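Local coordinates for protein 6-O-methylguanine DNA methyltransferase (Enterococcus faecalis, PDB 2B6C) that is of unknown function but is predicted to take part in the repair of alkylated DNA, as an all-helical protein of the AlkD-like family, at residues Q100-D105 with N137-R142; Y63-E68 with K95-Q100; T127-F132 with R142-L147. One frame throughout, in Å; residues are numbered along the deposited sequence. Where two conformers were deposited one is given.

Interaction 1: Q100-D105 with N137-R142. With SO4 (sulfate ion), chain I.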
loop_
_atom_site.group_PDB
_atom_site.type_symbol
_atom_site.label_atom_id
_atom_site.label_comp_id
_atom_site.label_asym_id
_atom_site.label_seq_id
_atom_site.Cartn_x
_atom_site.Cartn_y
_atom_site.Cartn_z
ATOM N N GLN B 100 -18.424 15.450 13.055
ATOM C CA GLN B 100 -18.178 15.090 14.461
ATOM C C GLN B 100 -16.797 15.512 14.972
ATOM O O GLN B 100 -15.767 15.217 14.326
ATOM C CB GLN B 100 -18.346 13.596 14.730
ATOM C CG GLN B 100 -19.648 12.951 14.313
ATOM C CD GLN B 100 -19.596 11.441 14.623
ATOM O OE1 GLN B 100 -19.203 11.034 15.722
ATOM N NE2 GLN B 100 -19.969 10.619 13.661
ATOM N N LYS B 101 -16.783 16.188 16.136
ATOM C CA LYS B 101 -15.570 16.707 16.760
ATOM C C LYS B 101 -14.744 17.501 15.701
ATOM O O LYS B 101 -13.536 17.325 15.579
ATOM C CB LYS B 101 -14.728 15.571 17.378
ATOM C CG LYS B 101 -15.541 14.562 18.185
ATOM C CD LYS B 101 -14.624 13.626 18.946
ATOM C CE LYS B 101 -15.296 12.908 20.100
ATOM N NZ LYS B 101 -14.234 12.337 20.973
ATOM N N ALA B 102 -15.428 18.347 14.954
ATOM C CA ALA B 102 -14.880 18.968 13.766
ATOM C C ALA B 102 -14.124 20.246 14.044
ATOM O O ALA B 102 -14.631 21.158 14.743
ATOM C CB ALA B 102 -15.993 19.250 12.752
ATOM N N TRP B 103 -12.928 20.314 13.459
ATOM C CA TRP B 103 -12.145 21.544 13.419
ATOM C C TRP B 103 -11.206 21.319 12.231
ATOM O O TRP B 103 -11.227 20.234 11.661
ATOM C CB TRP B 103 -11.370 21.736 14.734
ATOM C CG TRP B 103 -10.740 23.096 14.920
ATOM C CD1 TRP B 103 -9.414 23.369 15.104
ATOM C CD2 TRP B 103 -11.427 24.363 14.971
ATOM N NE1 TRP B 103 -9.229 24.732 15.269
ATOM C CE2 TRP B 103 -10.451 25.357 15.216
ATOM C CE3 TRP B 103 -12.779 24.744 14.874
ATOM C CZ2 TRP B 103 -10.773 26.710 15.331
ATOM C CZ3 TRP B 103 -13.099 26.110 15.001
ATOM C CH2 TRP B 103 -12.094 27.063 15.212
ATOM N N TRP B 104 -10.367 22.283 11.856
ATOM C CA TRP B 104 -9.626 22.100 10.589
ATOM C C TRP B 104 -8.672 20.889 10.654
ATOM O O TRP B 104 -8.366 20.269 9.644
ATOM C CB TRP B 104 -8.880 23.390 10.198
ATOM C CG TRP B 104 -7.804 23.790 11.203
ATOM C CD1 TRP B 104 -7.920 24.726 12.212
ATOM C CD2 TRP B 104 -6.478 23.261 11.299
ATOM N NE1 TRP B 104 -6.742 24.805 12.922
ATOM C CE2 TRP B 104 -5.842 23.922 12.390
ATOM C CE3 TRP B 104 -5.740 22.314 10.550
ATOM C CZ2 TRP B 104 -4.523 23.659 12.757
ATOM C CZ3 TRP B 104 -4.431 22.028 10.941
ATOM C CH2 TRP B 104 -3.834 22.708 12.031
ATOM N N ASP B 105 -8.209 20.546 11.856
ATOM C CA ASP B 105 -7.248 19.475 12.023
ATOM C C ASP B 105 -7.845 18.091 11.674
ATOM O O ASP B 105 -7.227 17.325 10.913
ATOM C CB ASP B 105 -6.593 19.520 13.421
ATOM C CG ASP B 105 -7.592 19.382 14.573
ATOM O OD1 ASP B 105 -8.760 19.784 14.429
ATOM O OD2 ASP B 105 -7.205 18.865 15.658
ATOM N N ASN B 137 -23.410 21.661 6.551
ATOM C CA ASN B 137 -22.297 21.901 7.467
ATOM C C ASN B 137 -21.069 22.346 6.657
ATOM O O ASN B 137 -20.671 21.653 5.723
ATOM C CB ASN B 137 -22.054 20.635 8.304
ATOM C CG ASN B 137 -20.982 20.806 9.360
ATOM O OD1 ASN B 137 -19.900 21.305 9.093
ATOM N ND2 ASN B 137 -21.263 20.342 10.546
ATOM N N PHE B 138 -20.522 23.529 6.955
ATOM C CA PHE B 138 -19.446 24.083 6.126
ATOM C C PHE B 138 -18.199 23.209 6.152
ATOM O O PHE B 138 -17.413 23.235 5.187
ATOM C CB PHE B 138 -19.099 25.572 6.446
ATOM C CG PHE B 138 -18.328 25.771 7.735
ATOM C CD1 PHE B 138 -16.965 25.473 7.810
ATOM C CD2 PHE B 138 -18.966 26.258 8.877
ATOM C CE1 PHE B 138 -16.248 25.667 8.995
ATOM C CE2 PHE B 138 -18.259 26.440 10.069
ATOM C CZ PHE B 138 -16.871 26.146 10.114
ATOM N N TRP B 139 -18.005 22.444 7.236
ATOM C CA TRP B 139 -16.880 21.496 7.294
ATOM C C TRP B 139 -16.981 20.449 6.188
ATOM O O TRP B 139 -15.962 20.131 5.550
ATOM C CB TRP B 139 -16.768 20.803 8.653
ATOM C CG TRP B 139 -16.383 21.710 9.747
ATOM C CD1 TRP B 139 -17.141 22.024 10.874
ATOM C CD2 TRP B 139 -15.166 22.448 9.864
ATOM N NE1 TRP B 139 -16.466 22.910 11.654
ATOM C CE2 TRP B 139 -15.249 23.194 11.076
ATOM C CE3 TRP B 139 -14.008 22.558 9.077
ATOM C CZ2 TRP B 139 -14.208 24.046 11.511
ATOM C CZ3 TRP B 139 -12.973 23.424 9.517
ATOM C CH2 TRP B 139 -13.080 24.142 10.720
ATOM N N ASN B 140 -18.201 19.928 5.930
ATOM C CA ASN B 140 -18.393 19.039 4.786
ATOM C C ASN B 140 -18.051 19.709 3.441
ATOM O O ASN B 140 -17.476 19.073 2.570
ATOM C CB ASN B 140 -19.804 18.450 4.719
ATOM C CG ASN B 140 -20.032 17.341 5.723
ATOM O OD1 ASN B 140 -19.145 16.524 5.983
ATOM N ND2 ASN B 140 -21.238 17.302 6.304
ATOM N N ARG B 141 -18.449 20.970 3.259
ATOM C CA ARG B 141 -18.154 21.710 2.015
ATOM C C ARG B 141 -16.674 22.043 1.868
ATOM O O ARG B 141 -16.162 22.109 0.743
ATOM C CB ARG B 141 -18.990 22.974 1.947
ATOM C CG ARG B 141 -20.486 22.642 2.030
ATOM C CD ARG B 141 -21.310 23.783 1.397
ATOM N NE ARG B 141 -20.968 25.104 1.906
ATOM C CZ ARG B 141 -21.375 25.601 3.079
ATOM N NH1 ARG B 141 -22.129 24.871 3.917
ATOM N NH2 ARG B 141 -21.021 26.830 3.412
ATOM N N ARG B 142 -15.982 22.219 3.003
ATOM C CA ARG B 142 -14.537 22.251 2.990
ATOM C C ARG B 142 -13.908 20.982 2.323
ATOM O O ARG B 142 -12.929 21.087 1.557
ATOM C CB ARG B 142 -13.977 22.510 4.397
ATOM C CG ARG B 142 -12.428 22.608 4.430
ATOM C CD ARG B 142 -11.943 23.224 5.751
ATOM N NE ARG B 142 -10.508 23.100 5.967
ATOM C CZ ARG B 142 -9.656 24.135 5.965
ATOM N NH1 ARG B 142 -8.364 23.927 6.209
ATOM N NH2 ARG B 142 -10.084 25.389 5.731
HETATM S S SO4 I . -24.885 17.840 5.663
HETATM O O1 SO4 I . -25.457 17.079 6.774
HETATM O O2 SO4 I . -25.949 18.437 4.826
HETATM O O3 SO4 I . -24.162 16.902 4.785
HETATM O O4 SO4 I . -23.990 18.883 6.202
HETATM O O HOH W 1 -16.875 22.560 15.108
#
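Ala102, Trp103 and Trp104 pack against Trp139 in a mainly apolar contact, joining the loop into helix 104-120 to the first turn of helix 138-146; no direct hydrogen bond crosses it. The Trp139 indole is sandwiched. Over one face lies Ala102, whose CB sits 3.8 Å from the centroid of the Trp139 five-membered ring as a CH-pi contact, along with the Trp103 backbone. The opposite face is taken by its own neighbour, with Phe138 CE1 3.3 Å above the Trp139 ring plane. A methyl is small enough for the loop backbone to lie this close to the indole. The Trp103 and Trp139 rings meet obliquely with planes at 58°. Water links the polar parts: it donates to Ala102 O at 2.7 Å and accepts only weakly from Trp139 NE1. Asn137 is the N-cap of helix 138-146: with CG anti to the backbone N (chi1 -176°), its amide turns back and OD1 accepts from Trp139 N at 2.9 Å. Asn137 N and Asn140 ND2 donate to O4 of a sulfate, probably a crystallisation ion, which Glu136 N and Lys95 NZ also bind. Trp104 CB lies over one face of the Arg142 guanidinium, which forms a salt bridge with Asp108. Trp104 and Trp181 beside the Arg142-Asp108 pair resemble the DNA-contacting cleft of AlkD; a like role here is only inferred.

Interaction 2: Y63-E68 with K95-Q100. With SO4 (sulfate ion), chain I.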
loop_
_atom_site.group_PDB
_atom_site.type_symbol
_atom_site.label_atom_id
_atom_site.label_comp_id
_atom_site.label_asym_id
_atom_site.label_seq_id
_atom_site.Cartn_x
_atom_site.Cartn_y
_atom_site.Cartn_z
ATOM N N TYR B 63 -11.806 4.573 18.936
ATOM C CA TYR B 63 -10.774 5.629 19.044
ATOM C C TYR B 63 -11.351 7.038 18.825
ATOM O O TYR B 63 -10.944 7.998 19.486
ATOM C CB TYR B 63 -9.598 5.374 18.095
ATOM C CG TYR B 63 -8.647 4.304 18.610
ATOM C CD1 TYR B 63 -7.722 4.592 19.610
ATOM C CD2 TYR B 63 -8.678 3.013 18.097
ATOM C CE1 TYR B 63 -6.878 3.611 20.109
ATOM C CE2 TYR B 63 -7.855 2.034 18.572
ATOM C CZ TYR B 63 -6.945 2.330 19.584
ATOM O OH TYR B 63 -6.103 1.352 20.059
ATOM N N TYR B 64 -12.308 7.169 17.904
ATOM C CA TYR B 64 -12.866 8.484 17.601
ATOM C C TYR B 64 -13.637 9.011 18.797
ATOM O O TYR B 64 -13.643 10.200 19.070
ATOM C CB TYR B 64 -13.767 8.438 16.358
ATOM C CG TYR B 64 -13.821 9.775 15.640
ATOM C CD1 TYR B 64 -12.810 10.139 14.752
ATOM C CD2 TYR B 64 -14.845 10.695 15.894
ATOM C CE1 TYR B 64 -12.838 11.359 14.112
ATOM C CE2 TYR B 64 -14.887 11.962 15.245
ATOM C CZ TYR B 64 -13.887 12.268 14.351
ATOM O OH TYR B 64 -13.873 13.493 13.695
ATOM N N GLN B 65 -14.244 8.109 19.562
ATOM C CA GLN B 65 -15.058 8.548 20.682
ATOM C C GLN B 65 -14.264 8.704 22.005
ATOM O O GLN B 65 -14.814 9.171 22.993
ATOM C CB GLN B 65 -16.306 7.659 20.821
ATOM C CG GLN B 65 -17.169 7.506 19.507
ATOM C CD GLN B 65 -17.602 8.851 18.825
ATOM O OE1 GLN B 65 -17.739 9.903 19.481
ATOM N NE2 GLN B 65 -17.845 8.797 17.497
ATOM N N LYS B 66 -12.972 8.365 22.013
ATOM C CA LYS B 66 -12.126 8.633 23.173
ATOM C C LYS B 66 -11.963 10.153 23.353
ATOM O O LYS B 66 -12.109 10.909 22.400
ATOM C CB LYS B 66 -10.764 7.917 23.039
ATOM C CG LYS B 66 -10.853 6.398 23.248
ATOM C CD LYS B 66 -9.543 5.599 23.058
ATOM C CE LYS B 66 -8.565 5.755 24.246
ATOM N NZ LYS B 66 -9.054 5.281 25.628
ATOM N N THR B 67 -11.613 10.576 24.570
ATOM C CA THR B 67 -11.632 11.968 24.953
ATOM C C THR B 67 -10.587 12.821 24.287
ATOM O O THR B 67 -10.897 13.878 23.742
ATOM C CB THR B 67 -11.494 12.095 26.492
ATOM O OG1 THR B 67 -12.685 11.584 27.073
ATOM C CG2 THR B 67 -11.325 13.578 26.916
ATOM N N GLU B 68 -9.342 12.369 24.368
ATOM C CA GLU B 68 -8.232 13.160 23.895
ATOM C C GLU B 68 -8.193 13.204 22.379
ATOM O O GLU B 68 -8.473 12.193 21.693
ATOM C CB GLU B 68 -6.938 12.617 24.484
ATOM C CG GLU B 68 -6.960 12.592 25.984
ATOM C CD GLU B 68 -7.658 11.356 26.650
ATOM O OE1 GLU B 68 -8.357 10.498 26.036
ATOM O OE2 GLU B 68 -7.518 11.289 27.868
ATOM N N LYS B 95 -18.532 9.537 5.914
ATOM C CA LYS B 95 -18.913 10.952 5.862
ATOM C C LYS B 95 -19.572 11.400 7.177
ATOM O O LYS B 95 -19.436 12.560 7.563
ATOM C CB LYS B 95 -19.796 11.285 4.626
ATOM C CG LYS B 95 -20.547 12.640 4.777
ATOM C CD LYS B 95 -21.095 13.229 3.493
ATOM C CE LYS B 95 -21.889 14.522 3.794
ATOM N NZ LYS B 95 -23.073 14.222 4.669
ATOM N N ALA B 96 -20.242 10.473 7.875
ATOM C CA ALA B 96 -20.828 10.760 9.175
ATOM C C ALA B 96 -19.825 11.324 10.195
ATOM O O ALA B 96 -20.228 12.020 11.128
ATOM C CB ALA B 96 -21.593 9.519 9.765
ATOM N N TYR B 97 -18.539 11.025 10.034
ATOM C CA TYR B 97 -17.512 11.497 10.968
ATOM C C TYR B 97 -17.047 12.932 10.715
ATOM O O TYR B 97 -16.555 13.584 11.633
ATOM C CB TYR B 97 -16.267 10.616 10.932
ATOM C CG TYR B 97 -16.391 9.267 11.588
ATOM C CD1 TYR B 97 -16.404 9.142 12.970
ATOM C CD2 TYR B 97 -16.454 8.102 10.811
ATOM C CE1 TYR B 97 -16.501 7.879 13.582
ATOM C CE2 TYR B 97 -16.556 6.834 11.401
ATOM C CZ TYR B 97 -16.579 6.729 12.789
ATOM O OH TYR B 97 -16.669 5.467 13.386
ATOM N N VAL B 98 -17.191 13.430 9.496
ATOM C CA VAL B 98 -16.612 14.724 9.139
ATOM C C VAL B 98 -17.094 15.904 10.046
ATOM O O VAL B 98 -16.269 16.620 10.592
ATOM C CB VAL B 98 -16.744 15.007 7.608
ATOM C CG1 VAL B 98 -16.335 16.457 7.291
ATOM C CG2 VAL B 98 -15.900 14.001 6.806
ATOM N N PRO B 99 -18.425 16.042 10.262
ATOM C CA PRO B 99 -18.943 17.031 11.198
ATOM C C PRO B 99 -18.752 16.702 12.707
ATOM O O PRO B 99 -18.914 17.616 13.543
ATOM C CB PRO B 99 -20.462 17.078 10.892
ATOM C CG PRO B 99 -20.753 16.061 9.907
ATOM C CD PRO B 99 -19.505 15.274 9.601
ATOM N N GLN B 100 -18.424 15.450 13.055
ATOM C CA GLN B 100 -18.178 15.090 14.461
ATOM C C GLN B 100 -16.797 15.512 14.972
ATOM O O GLN B 100 -15.767 15.217 14.326
ATOM C CB GLN B 100 -18.346 13.596 14.730
ATOM C CG GLN B 100 -19.648 12.951 14.313
ATOM C CD GLN B 100 -19.596 11.441 14.623
ATOM O OE1 GLN B 100 -19.203 11.034 15.722
ATOM N NE2 GLN B 100 -19.969 10.619 13.661
HETATM S S SO4 I . -24.885 17.840 5.663
HETATM O O1 SO4 I . -25.457 17.079 6.774
HETATM O O2 SO4 I . -25.949 18.437 4.826
HETATM O O3 SO4 I . -24.162 16.902 4.785
HETATM O O4 SO4 I . -23.990 18.883 6.202
HETATM O O HOH W 2 -18.582 12.394 17.975
#
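Tyr64 reaches from the last part of helix 53-65 across Tyr97 to the backbone of Gln100. Its CB starts 3.9 Å from Tyr97 CE1, and CG, anti to the backbone N (chi1 -153°), sends the ring out toward Tyr97 and Gln100. Tyr64 CG and CD2 pass Tyr97 CD1, which stands over the Tyr64 ring, 3.7 Å from CD2, in an edge-to-face pair with planes at 59°. Tyr64 CE2 and CZ each lie 3.5 Å from Gln100 O, CE2 also beside Gln100 CB. At the tip, Tyr64 OH donates to Gln100 O at 2.6 Å and accepts from Trp110 NE1. Gln100 O lies near the Tyr64 ring plane, whereas the hydroxyl is tilted 29° from the Gln100 carbonyl plane. Tyrosine suits the site by joining a broad apolar face to a hydroxyl that ties down a loop carbonyl. The Gln65 side chain crosses that of Gln100 at about a right angle, yet their amides are nearly coplanar; Gln65 NE2 donates to Gln100 OE1 at 3.2 Å, and a water donates to both OE1 atoms. Gln100 NE2 donates from above the Ala96 carbonyl plane, helping set its amide's rotation. These bonds join the loop after helix 88-94 to helix 53-65, while Tyr64 also touches helix 69-81 and, through its hydroxyl, helix 104-120.

Interaction 3: T127-F132 with R142-L147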
loop_
_atom_site.group_PDB
_atom_site.type_symbol
_atom_site.label_atom_id
_atom_site.label_comp_id
_atom_site.label_asym_id
_atom_site.label_seq_id
_atom_site.Cartn_x
_atom_site.Cartn_y
_atom_site.Cartn_z
ATOM N N THR B 127 -19.086 10.865 -7.498
ATOM C CA THR B 127 -19.923 10.315 -6.442
ATOM C C THR B 127 -19.505 10.811 -5.049
ATOM O O THR B 127 -20.349 11.230 -4.258
ATOM C CB THR B 127 -19.882 8.771 -6.485
ATOM O OG1 THR B 127 -20.237 8.329 -7.811
ATOM C CG2 THR B 127 -20.860 8.173 -5.503
ATOM N N ILE B 128 -18.206 10.770 -4.755
ATOM C CA ILE B 128 -17.698 11.261 -3.485
ATOM C C ILE B 128 -17.833 12.785 -3.376
ATOM O O ILE B 128 -18.296 13.303 -2.372
ATOM C CB ILE B 128 -16.251 10.824 -3.219
ATOM C CG1 ILE B 128 -16.136 9.279 -3.253
ATOM C CG2 ILE B 128 -15.756 11.421 -1.867
ATOM C CD1 ILE B 128 -17.217 8.489 -2.424
ATOM N N PHE B 129 -17.441 13.497 -4.422
ATOM C CA PHE B 129 -17.715 14.921 -4.479
ATOM C C PHE B 129 -19.186 15.280 -4.148
ATOM O O PHE B 129 -19.416 16.174 -3.359
ATOM C CB PHE B 129 -17.250 15.519 -5.806
ATOM C CG PHE B 129 -17.498 17.018 -5.918
ATOM C CD1 PHE B 129 -18.710 17.497 -6.417
ATOM C CD2 PHE B 129 -16.529 17.920 -5.508
ATOM C CE1 PHE B 129 -18.949 18.873 -6.501
ATOM C CE2 PHE B 129 -16.738 19.308 -5.603
ATOM C CZ PHE B 129 -17.966 19.785 -6.096
ATOM N N ALA B 130 -20.161 14.586 -4.739
ATOM C CA ALA B 130 -21.575 14.903 -4.516
ATOM C C ALA B 130 -22.053 14.654 -3.076
ATOM O O ALA B 130 -23.050 15.260 -2.658
ATOM C CB ALA B 130 -22.487 14.173 -5.535
ATOM N N LEU B 131 -21.362 13.776 -2.334
ATOM C CA LEU B 131 -21.641 13.554 -0.910
ATOM C C LEU B 131 -21.494 14.858 -0.128
ATOM O O LEU B 131 -22.268 15.157 0.781
ATOM C CB LEU B 131 -20.638 12.560 -0.289
ATOM C CG LEU B 131 -20.722 11.066 -0.525
ATOM C CD1 LEU B 131 -19.576 10.372 0.258
ATOM C CD2 LEU B 131 -22.121 10.537 -0.140
ATOM N N PHE B 132 -20.471 15.617 -0.476
ATOM C CA PHE B 132 -20.076 16.790 0.291
ATOM C C PHE B 132 -20.554 18.104 -0.349
ATOM O O PHE B 132 -20.699 19.106 0.341
ATOM C CB PHE B 132 -18.539 16.782 0.457
ATOM C CG PHE B 132 -18.031 15.618 1.260
ATOM C CD1 PHE B 132 -18.098 15.631 2.660
ATOM C CD2 PHE B 132 -17.495 14.492 0.616
ATOM C CE1 PHE B 132 -17.636 14.518 3.435
ATOM C CE2 PHE B 132 -17.019 13.388 1.361
ATOM C CZ PHE B 132 -17.084 13.397 2.770
ATOM N N ARG B 142 -15.982 22.219 3.003
ATOM C CA ARG B 142 -14.537 22.251 2.990
ATOM C C ARG B 142 -13.908 20.982 2.323
ATOM O O ARG B 142 -12.929 21.087 1.557
ATOM C CB ARG B 142 -13.977 22.510 4.397
ATOM C CG ARG B 142 -12.428 22.608 4.430
ATOM C CD ARG B 142 -11.943 23.224 5.751
ATOM N NE ARG B 142 -10.508 23.100 5.967
ATOM C CZ ARG B 142 -9.656 24.135 5.965
ATOM N NH1 ARG B 142 -8.364 23.927 6.209
ATOM N NH2 ARG B 142 -10.084 25.389 5.731
ATOM N N VAL B 143 -14.445 19.804 2.641
ATOM C CA VAL B 143 -14.018 18.567 2.004
ATOM C C VAL B 143 -14.299 18.593 0.487
ATOM O O VAL B 143 -13.418 18.197 -0.269
ATOM C CB VAL B 143 -14.627 17.275 2.686
ATOM C CG1 VAL B 143 -14.252 15.923 1.881
ATOM C CG2 VAL B 143 -14.131 17.152 4.130
ATOM N N ALA B 144 -15.496 19.063 0.065
ATOM C CA ALA B 144 -15.825 19.199 -1.365
ATOM C C ALA B 144 -14.820 20.104 -2.092
ATOM O O ALA B 144 -14.336 19.769 -3.197
ATOM C CB ALA B 144 -17.278 19.710 -1.570
ATOM N N LEU B 145 -14.468 21.205 -1.436
ATOM C CA LEU B 145 -13.547 22.186 -1.995
ATOM C C LEU B 145 -12.113 21.684 -2.090
ATOM O O LEU B 145 -11.384 22.040 -3.009
ATOM C CB LEU B 145 -13.598 23.501 -1.196
ATOM C CG LEU B 145 -14.794 24.413 -1.435
ATOM C CD1 LEU B 145 -14.925 25.427 -0.282
ATOM C CD2 LEU B 145 -14.657 25.168 -2.806
ATOM N N ASN B 146 -11.717 20.843 -1.151
ATOM C CA ASN B 146 -10.357 20.375 -1.072
ATOM C C ASN B 146 -10.205 18.898 -1.422
ATOM O O ASN B 146 -9.130 18.340 -1.262
ATOM C CB ASN B 146 -9.778 20.710 0.321
ATOM C CG ASN B 146 -9.563 22.219 0.523
ATOM O OD1 ASN B 146 -9.614 23.026 -0.441
ATOM N ND2 ASN B 146 -9.297 22.606 1.763
ATOM N N LEU B 147 -11.270 18.257 -1.909
ATOM C CA LEU B 147 -11.207 16.832 -2.265
ATOM C C LEU B 147 -10.078 16.544 -3.255
ATOM O O LEU B 147 -9.436 15.486 -3.194
ATOM C CB LEU B 147 -12.547 16.353 -2.848
ATOM C CG LEU B 147 -12.696 14.858 -3.185
ATOM C CD1 LEU B 147 -12.417 13.972 -1.951
ATOM C CD2 LEU B 147 -14.070 14.583 -3.779
#
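The carbonyl oxygen of Ala144 rests against the rim of Phe129, 3.4 Å from CE2 and 3.7 Å from CD2, close to the ring plane, where the slightly positive aromatic hydrogens can meet it. Phe129 gets there with CG anti to its own backbone nitrogen (chi1 -179°), which turns the ring from the flank of helix 127-132 toward helix 142-146. Otherwise the contact is apolar and buried, and no hydrogen bond passes between the two segments. Phe132 brings the other ring. Val143 CG1 stands almost exactly on the normal of the Phe132 ring, 3.6 Å from its centroid and 5° off the perpendicular, a CH-pi contact in which one branch of the valine covers the centre of the face. The small side chain of Ala144 lets the backbones close in: Ala144 CB meets Phe132 CB at 3.8 Å, and the CA atoms of these two residues are 5.2 Å apart. At the other end, Leu147 reaches back with CD2, touching Phe129 N at 3.6 Å and Ile128 CG2 at 4.1 Å; this single methyl settles between the Phe129 backbone and Ile128. The short helical segments run roughly antiparallel (147°). Around them, Phe114 of helix 104-120 meets Phe132 edge-to-face and touches Leu147, Ile128 rests on helix 88-94, and Phe129 packs on helix 157-166.

The centres of interactions 1 and 2 lie about 11 Å apart, those of 1 and 3 about 12 Å, and those of 2 and 3 about 18 Å, which puts interaction 1 between the others. Interaction 2 closes at Gln100, the residue with which interaction 1 opens, whereas interactions 1 and 3 interleave along the sequence, share Arg142 and both use helix 138-146. Lys95 and Val98 of interaction 2 also pack on Phe132 of interaction 3. Together the contacts join helix 53-65, the connection 95-103 and helices 125-132 and 138-146, consistent with the curved helical scaffold of AlkD-like proteins. One sulfate, probably from crystallisation, bridges Lys95 to Asn137 and Asn140; any link to a DNA phosphate is speculative.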